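Local coordinates for protein serine protease pet (Escherichia coli, PDB 4OM9) that is a secreted autotransporter enterotoxin with a chymotrypsin-like serine protease domain on a beta-helical stalk, and probably cleaves the host cytoskeletal protein alpha-fodrin, at residues Thr97-Asp101 and Gly187-Val191. Residues are numbered along the deposited sequence; the frame is centred on the assembly and turned at random.
Sequences TTGND and GGNKV
The carboxamide of N100 and the ammonium group of K190 meet across a join between two beta sheets of the protease domain, a worked example of how one amide can serve as donor and acceptor at once. N100 belongs to the type I turn T98-D101, which joins strands 88-97 and 102-107 and is closed by a bond from D101 N to T98 O. The amide of N100 is swung away from its own backbone N (chi1 -153°) and extends to the start of strand 188-195, just after the turn that follows strand 172-185. There N100 OD1 accepts from K190 NZ at 2.7 Å, the nitrogen standing 50° out of the carbonyl plane. N100 ND2 donates to the backbone O of N189 at 3.1 Å, through a bent bond tilted from both carbonyl and amide planes. Two bonds of opposite sense thus restrain rotation of the amide. The lysine chain is extended until a bend at chi4 (61°) turns NZ onto OD1. K190 NZ also hydrogen-bonds T185 OG1 and donates to a water 2.6 Å away, which donates in turn to G99 O, 3.0 Å from it. Next along the turn, D101 bonds through OD2 to H229 ND1 and through OD1 to H72 N. A buried lysine whose ammonium is met by neutral oxygens, with D101 OD2 6.3 Å from K190 NZ, suggests that dipoles and a water, not a direct salt bridge, do most to stabilise its probable charge, D101 possibly contributing at longer range.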
ATOM      1  N   THR A  97     -47.112  -0.307  -5.664  1.00 40.28           N
ATOM      2  CA  THR A  97     -47.116  -1.743  -5.610  1.00 38.65           C
ATOM      3  C   THR A  97     -47.885  -2.230  -6.814  1.00 40.83           C
ATOM      4  O   THR A  97     -48.849  -1.590  -7.237  1.00 40.13           O
ATOM      5  CB  THR A  97     -47.725  -2.220  -4.280  1.00 38.46           C
ATOM      6  OG1 THR A  97     -46.665  -2.637  -3.401  1.00 39.60           O
ATOM      7  CG2 THR A  97     -48.728  -3.322  -4.477  1.00 39.00           C
ATOM      8  N   THR A  98     -47.426  -3.337  -7.387  1.00 37.47           N
ATOM      9  CA  THR A  98     -47.902  -3.774  -8.683  1.00 37.91           C
ATOM     10  C   THR A  98     -48.323  -5.233  -8.578  1.00 38.69           C
ATOM     11  O   THR A  98     -47.791  -5.960  -7.740  1.00 39.10           O
ATOM     12  CB  THR A  98     -46.791  -3.566  -9.737  1.00 36.96           C
ATOM     13  OG1 THR A  98     -47.290  -2.827 -10.856  1.00 42.82           O
ATOM     14  CG2 THR A  98     -46.174  -4.878 -10.190  1.00 36.61           C
ATOM     15  N   GLY A  99     -49.285  -5.658  -9.397  1.00 39.46           N
ATOM     16  CA  GLY A  99     -49.773  -7.030  -9.376  1.00 40.24           C
ATOM     17  C   GLY A  99     -48.666  -8.071  -9.550  1.00 41.05           C
ATOM     18  O   GLY A  99     -48.764  -9.208  -9.077  1.00 40.30           O
ATOM     19  N   ASN A 100     -47.601  -7.672 -10.231  1.00 38.37           N
ATOM     20  CA  ASN A 100     -46.437  -8.519 -10.407  1.00 37.61           C
ATOM     21  C   ASN A 100     -45.474  -8.473  -9.194  1.00 36.81           C
ATOM     22  O   ASN A 100     -44.346  -8.983  -9.288  1.00 36.11           O
ATOM     23  CB  ASN A 100     -45.696  -8.113 -11.686  1.00 36.97           C
ATOM     24  CG  ASN A 100     -44.914  -9.270 -12.314  1.00 36.89           C
ATOM     25  OD1 ASN A 100     -45.360 -10.428 -12.318  1.00 37.49           O
ATOM     26  ND2 ASN A 100     -43.743  -8.947 -12.857  1.00 35.89           N
ATOM     27  N   ASP A 101     -45.930  -7.852  -8.090  1.00 40.27           N
ATOM     28  CA  ASP A 101     -45.265  -7.902  -6.770  1.00 38.91           C
ATOM     29  C   ASP A 101     -44.133  -6.878  -6.694  1.00 36.95           C
ATOM     30  O   ASP A 101     -43.262  -6.938  -5.820  1.00 35.97           O
ATOM     31  CB  ASP A 101     -44.753  -9.327  -6.466  1.00 41.20           C
ATOM     32  CG  ASP A 101     -44.192  -9.487  -5.052  1.00 45.28           C
ATOM     33  OD1 ASP A 101     -44.659  -8.808  -4.122  1.00 48.35           O
ATOM     34  OD2 ASP A 101     -43.271 -10.321  -4.869  1.00 47.92           O
ATOM     35  N   GLY A 187     -49.466 -13.440 -11.280  1.00 39.80           N
ATOM     36  CA  GLY A 187     -49.106 -12.055 -11.071  1.00 32.74           C
ATOM     37  C   GLY A 187     -48.641 -11.431 -12.367  1.00 32.40           C
ATOM     38  O   GLY A 187     -48.825 -10.232 -12.582  1.00 36.09           O
ATOM     39  N   GLY A 188     -48.042 -12.240 -13.233  1.00 30.88           N
ATOM     40  CA  GLY A 188     -47.506 -11.742 -14.487  1.00 30.73           C
ATOM     41  C   GLY A 188     -46.165 -12.385 -14.822  1.00 32.76           C
ATOM     42  O   GLY A 188     -45.666 -13.241 -14.088  1.00 32.90           O
ATOM     43  N   ASN A 189     -45.584 -11.977 -15.945  1.00 35.05           N
ATOM     44  CA  ASN A 189     -44.310 -12.523 -16.388  1.00 34.23           C
ATOM     45  C   ASN A 189     -43.128 -12.174 -15.472  1.00 36.32           C
ATOM     46  O   ASN A 189     -42.979 -11.022 -15.049  1.00 32.20           O
ATOM     47  CB  ASN A 189     -44.026 -12.050 -17.806  1.00 37.35           C
ATOM     48  CG  ASN A 189     -44.761 -12.876 -18.838  1.00 42.21           C
ATOM     49  OD1 ASN A 189     -45.460 -13.832 -18.495  1.00 41.83           O
ATOM     50  ND2 ASN A 189     -44.606 -12.517 -20.108  1.00 38.29           N
ATOM     51  N   LYS A 190     -42.295 -13.174 -15.175  1.00 35.61           N
ATOM     52  CA  LYS A 190     -41.174 -13.007 -14.259  1.00 32.10           C
ATOM     53  C   LYS A 190     -39.921 -13.719 -14.747  1.00 35.03           C
ATOM     54  O   LYS A 190     -39.986 -14.777 -15.369  1.00 37.79           O
ATOM     55  CB  LYS A 190     -41.535 -13.522 -12.859  1.00 35.26           C
ATOM     56  CG  LYS A 190     -42.567 -12.674 -12.093  1.00 33.93           C
ATOM     57  CD  LYS A 190     -42.720 -13.197 -10.666  1.00 35.73           C
ATOM     58  CE  LYS A 190     -43.700 -12.381  -9.867  1.00 36.02           C
ATOM     59  NZ  LYS A 190     -45.066 -12.420 -10.491  1.00 38.51           N
ATOM     60  N   VAL A 191     -38.766 -13.147 -14.435  1.00 34.67           N
ATOM     61  CA  VAL A 191     -37.505 -13.735 -14.842  1.00 31.77           C
ATOM     62  C   VAL A 191     -37.165 -14.882 -13.912  1.00 34.97           C
ATOM     63  O   VAL A 191     -37.323 -14.795 -12.700  1.00 34.15           O
ATOM     64  CB  VAL A 191     -36.393 -12.694 -14.864  1.00 33.13           C
ATOM     65  CG1 VAL A 191     -35.019 -13.350 -15.049  1.00 32.56           C
ATOM     66  CG2 VAL A 191     -36.662 -11.699 -15.969  1.00 29.19           C
TER
HETATM   67  O   HOH W   1     -46.803 -11.450  -8.764  1.00 30.72           O